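Local atomic coordinates of putative 4-Hydroxy-2-oxoglutarate aldolase / 2-dehydro-3-deoxyphosphogluconate aldolase (Yersinia enterocolitica, PDB entry 3LM7), a protein that belongs to the KDGP aldolase family within the TIM-barrel clan and is assigned as an aldolase only putatively. Residues F178-C183 / A211-V216; S160-F165 / T186-E191. All coordinates share one frame; numbering follows the deposited sequence.

In the fold
Contact 2 and the helix of contact 1 belong to one beta-alpha-beta unit: strand 161-164, helix 173-185 and strand 189-192. Contact 2 pairs the two strands. Contact 1 sets the connecting helix against the end of helix 201-211 and the loop that follows. Their centres lie about 8 Å apart, and the two meet directly. Leu190 of contact 2 packs on Ala180 of contact 1, its CD2 3.6 Å from Ala180 CA. Lys215 O also lies 3.2 Å from Leu190 N, a probable hydrogen bond. The potassium ion belongs to contact 1, where Ala211 of each subunit binds it. The side chain of Leu190 is about 11 Å from that ion.

Contact 1 of 2, residues F178-C183 / A211-V216; sequences FVAEAC and AGVTKV. With K (potassium ion), chain E.
Ala211 sets its methyl against the helical turn at Ala180 and Glu181. Its CB lies 3.7 Å from Ala180 CB and 3.6 Å from Ala180 C. Val213 continues the same apolar seam. Its CG2 branch, anti to the carbonyl carbon, reaches Ala180 O at 3.3 Å and also touches Cys183 CB at 4.1 Å. Most of the groups that meet are small, consistent with the close approach of helix 173-185 to the end of helix 201-211. The bent Glu181 chain brings OE1 3.9 Å from Ala211 CB. Gly212, with a phi of 104°, closes that second helix in a Schellman motif, and Val213 just after it points toward helix 173-185. Leu190 of strand 189-192 touches both Ala180 and Val213.

Polar links between the segments run through solvent and metal. Ala211 O binds the potassium ion at 2.6 Å, and Ala211 O of the second subunit binds it too. Water 1 also ligates the ion and donates to Glu181 O at 2.8 Å. Water 2 accepts from Thr214 N and gives a weak bond to Cys183 O. The contact is thus a close apolar fit of small groups, bordered by a helix-end carbonyl whose potassium ion two subunits share.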
# COMPACT_ATOMS: atom_id res chain seq x y z
N PHE A 178 11.69 9.70 10.56
CA PHE A 178 10.76 9.29 11.60
C PHE A 178 9.34 9.35 11.07
O PHE A 178 8.56 8.44 11.33
CB PHE A 178 10.91 10.19 12.85
CG PHE A 178 10.13 9.67 14.04
CD1 PHE A 178 10.74 8.94 15.03
CD2 PHE A 178 8.74 9.93 14.15
CE1 PHE A 178 9.96 8.45 16.14
CE2 PHE A 178 7.99 9.46 15.27
CZ PHE A 178 8.59 8.74 16.25
N VAL A 179 8.98 10.45 10.42
CA VAL A 179 7.60 10.60 9.86
C VAL A 179 7.32 9.48 8.85
O VAL A 179 6.20 8.92 8.84
CB VAL A 179 7.44 11.98 9.21
CG1 VAL A 179 6.16 12.13 8.38
CG2 VAL A 179 7.44 13.12 10.35
N ALA A 180 8.31 9.20 8.00
CA ALA A 180 8.20 8.12 7.03
C ALA A 180 7.94 6.77 7.71
O ALA A 180 7.04 6.01 7.29
CB ALA A 180 9.47 8.09 6.14
N GLU A 181 8.66 6.46 8.79
CA GLU A 181 8.44 5.16 9.49
C GLU A 181 7.06 5.08 10.14
O GLU A 181 6.39 4.04 10.08
CB GLU A 181 9.53 4.92 10.53
CG GLU A 181 10.82 5.30 9.92
CD GLU A 181 11.83 4.28 9.95
OE1 GLU A 181 11.45 3.19 9.39
OE2 GLU A 181 12.98 4.58 10.47
N ALA A 182 6.61 6.24 10.66
CA ALA A 182 5.29 6.33 11.27
C ALA A 182 4.16 6.22 10.19
O ALA A 182 3.12 5.50 10.38
CB ALA A 182 5.19 7.67 12.09
N CYS A 183 4.37 6.82 9.02
CA CYS A 183 3.37 6.66 7.95
C CYS A 183 3.29 5.19 7.52
O CYS A 183 2.23 4.69 7.30
CB CYS A 183 3.74 7.50 6.70
SG CYS A 183 3.44 9.35 7.01
N ALA A 211 11.42 3.01 4.40
CA ALA A 211 10.47 2.97 5.55
C ALA A 211 9.23 2.11 5.28
O ALA A 211 8.67 1.47 6.22
CB ALA A 211 10.06 4.42 5.96
N GLY A 212 8.83 2.00 4.01
CA GLY A 212 7.70 1.16 3.62
C GLY A 212 6.44 2.01 3.31
O GLY A 212 5.33 1.50 3.23
N VAL A 213 6.62 3.33 3.13
CA VAL A 213 5.47 4.17 2.79
C VAL A 213 4.80 3.70 1.47
O VAL A 213 5.47 3.59 0.45
CB VAL A 213 5.81 5.68 2.72
CG1 VAL A 213 4.56 6.51 2.44
CG2 VAL A 213 6.48 6.13 4.02
N THR A 214 3.49 3.45 1.51
CA THR A 214 2.75 2.86 0.41
C THR A 214 2.61 3.79 -0.81
O THR A 214 2.74 3.31 -1.96
CB THR A 214 1.39 2.39 0.89
OG1 THR A 214 1.66 1.44 1.95
CG2 THR A 214 0.69 1.61 -0.22
N LYS A 215 2.31 5.06 -0.57
CA LYS A 215 2.27 6.05 -1.65
C LYS A 215 3.07 7.24 -1.26
O LYS A 215 2.88 7.81 -0.14
CB LYS A 215 0.82 6.50 -1.87
CG LYS A 215 -0.18 5.31 -2.17
CD LYS A 215 -0.17 4.91 -3.56
CE LYS A 215 -1.29 3.94 -3.93
NZ LYS A 215 -0.92 2.59 -3.48
N VAL A 216 3.92 7.67 -2.17
CA VAL A 216 4.78 8.82 -1.92
C VAL A 216 4.56 9.82 -3.03
O VAL A 216 4.56 9.43 -4.21
CB VAL A 216 6.30 8.42 -1.90
CG1 VAL A 216 7.13 9.63 -1.46
CG2 VAL A 216 6.48 7.22 -0.94
K K E . 9.58 0.24 8.39
O HOH W 1 7.40 1.39 10.01
O HOH W 2 2.04 3.78 4.00
O HOH W 3 10.46 -0.88 11.09
O HOH W 4 12.20 1.29 8.35
O HOH W 5 11.48 -1.07 6.53

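Contact 2 of 2, residues S160-F165 / T186-E191; sequences SSVKFF and TGFWLE
Glu191 OE1 is gripped by three outside groups, His94 NE2, Asn117 ND2 and His219 NE2, while OE2 of the same carboxylate takes a hydrogen bond from Ser161 OG at 2.7 Å. The hydroxyl meets OE2 from above the carboxylate plane, 44° out of it. It gets there because OG sits between the backbone N and the carbonyl carbon of Ser161 (chi1 60°). Bonds at both oxygens should hold the carboxylate against turning.

Three backbone bonds join the strands in parallel. Val162 N gives to Trp189 O, and Glu191 N gives to Val162 O at 2.7 Å, nearly along the C=O direction. Phe164 N gives a longer bond, 3.2 Å, to Glu191 O. These are neighbouring strands of the parallel sheet, joined by helix 173-185 as a beta-alpha-beta crossover of the TIM-barrel type. Ser161, Lys163, Trp189 and Glu191 share one face. Lys163 NZ turns off to Asn96 OD1 and stays 6.1 Å from Glu191 OE1.

Val162 and Leu190 use the other face, where helix 173-185 packs on Leu190 and Leu154 of helix 147-156 on Val162. Their side chains lie side by side, pointing the same way, with Val162 CG1 3.8 Å from Leu190 CD1. Val162 CG2 comes in at the edge of the Phe188 ring, in its plane, and lies 3.8 Å from CD2. The backbone of Ser160 covers one face of that ring, its O 3.5 Å above the plane and offset toward the rim. The same O lies 3.5 Å from Trp189 CB, and Ser160 CB rests near Trp189 CE3. Leu154 also touches Phe188.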
# COMPACT_ATOMS: atom_id res chain seq x y z
N SER A 160 -5.71 12.11 3.41
CA SER A 160 -5.08 10.93 2.75
C SER A 160 -3.58 10.81 3.03
O SER A 160 -3.01 9.68 2.98
CB SER A 160 -5.19 11.06 1.20
OG SER A 160 -6.48 11.38 0.73
N SER A 161 -2.93 11.94 3.27
CA SER A 161 -1.44 12.02 3.34
C SER A 161 -0.95 13.16 4.22
O SER A 161 -1.65 14.16 4.46
CB SER A 161 -0.82 12.19 1.95
OG SER A 161 -1.30 13.39 1.37
N VAL A 162 0.28 13.02 4.64
CA VAL A 162 0.95 14.13 5.32
C VAL A 162 1.74 14.90 4.26
O VAL A 162 2.52 14.29 3.50
CB VAL A 162 1.99 13.53 6.32
CG1 VAL A 162 3.12 14.58 6.76
CG2 VAL A 162 1.25 12.87 7.52
N LYS A 163 1.57 16.24 4.22
CA LYS A 163 2.52 17.04 3.46
C LYS A 163 3.53 17.57 4.50
O LYS A 163 3.11 18.20 5.46
CB LYS A 163 1.84 18.23 2.78
CG LYS A 163 2.94 19.06 2.09
CD LYS A 163 2.50 20.46 1.70
CE LYS A 163 2.41 20.47 0.18
NZ LYS A 163 1.61 21.69 -0.23
N PHE A 164 4.79 17.15 4.43
CA PHE A 164 5.74 17.51 5.45
C PHE A 164 6.52 18.66 4.86
O PHE A 164 7.31 18.46 3.95
CB PHE A 164 6.64 16.33 5.74
CG PHE A 164 7.50 16.47 6.99
CD1 PHE A 164 6.94 16.74 8.22
CD2 PHE A 164 8.87 16.28 6.91
CE1 PHE A 164 7.73 16.84 9.36
CE2 PHE A 164 9.70 16.39 8.10
CZ PHE A 164 9.14 16.63 9.27
N PHE A 165 6.33 19.85 5.43
CA PHE A 165 6.80 21.07 4.81
C PHE A 165 7.02 22.09 5.90
O PHE A 165 6.21 22.16 6.82
CB PHE A 165 5.70 21.60 3.87
CG PHE A 165 6.04 22.95 3.28
CD1 PHE A 165 6.90 23.05 2.20
CD2 PHE A 165 5.45 24.11 3.82
CE1 PHE A 165 7.21 24.33 1.64
CE2 PHE A 165 5.71 25.35 3.29
CZ PHE A 165 6.63 25.47 2.19
N THR A 186 1.38 3.11 9.97
CA THR A 186 -0.04 3.39 10.11
C THR A 186 -0.75 3.29 8.77
O THR A 186 -1.91 3.66 8.70
CB THR A 186 -0.27 4.86 10.66
OG1 THR A 186 0.40 5.82 9.82
CG2 THR A 186 0.31 5.00 12.10
N GLY A 187 -0.05 2.86 7.71
CA GLY A 187 -0.70 2.80 6.39
C GLY A 187 -1.02 4.16 5.78
O GLY A 187 -1.92 4.28 4.96
N PHE A 188 -0.31 5.21 6.18
CA PHE A 188 -0.63 6.58 5.70
C PHE A 188 0.43 7.01 4.67
O PHE A 188 1.50 6.41 4.55
CB PHE A 188 -0.68 7.57 6.88
CG PHE A 188 -1.63 8.72 6.69
CD1 PHE A 188 -3.00 8.50 6.50
CD2 PHE A 188 -1.16 10.06 6.79
CE1 PHE A 188 -3.91 9.59 6.35
CE2 PHE A 188 -2.06 11.14 6.69
CZ PHE A 188 -3.45 10.90 6.48
N TRP A 189 0.07 7.98 3.84
CA TRP A 189 0.89 8.39 2.70
C TRP A 189 1.66 9.65 3.00
O TRP A 189 1.36 10.37 3.97
CB TRP A 189 -0.02 8.58 1.47
CG TRP A 189 -0.85 7.32 1.20
CD1 TRP A 189 -0.59 6.00 1.64
CD2 TRP A 189 -2.05 7.25 0.43
NE1 TRP A 189 -1.60 5.17 1.21
CE2 TRP A 189 -2.49 5.89 0.45
CE3 TRP A 189 -2.78 8.21 -0.32
CZ2 TRP A 189 -3.66 5.47 -0.23
CZ3 TRP A 189 -4.01 7.78 -0.97
CH2 TRP A 189 -4.41 6.41 -0.90
N LEU A 190 2.67 9.95 2.18
CA LEU A 190 3.59 11.01 2.53
C LEU A 190 4.00 11.86 1.32
O LEU A 190 4.32 11.30 0.24
CB LEU A 190 4.86 10.36 3.14
CG LEU A 190 5.99 11.28 3.69
CD1 LEU A 190 5.45 12.36 4.67
CD2 LEU A 190 7.05 10.39 4.44
N GLU A 191 4.04 13.19 1.52
CA GLU A 191 4.37 14.11 0.44
C GLU A 191 5.49 15.02 0.91
O GLU A 191 5.24 16.12 1.46
CB GLU A 191 3.11 14.92 0.04
CG GLU A 191 1.86 14.03 -0.14
CD GLU A 191 0.75 14.70 -0.88
OE1 GLU A 191 0.99 15.79 -1.47
OE2 GLU A 191 -0.33 14.10 -1.00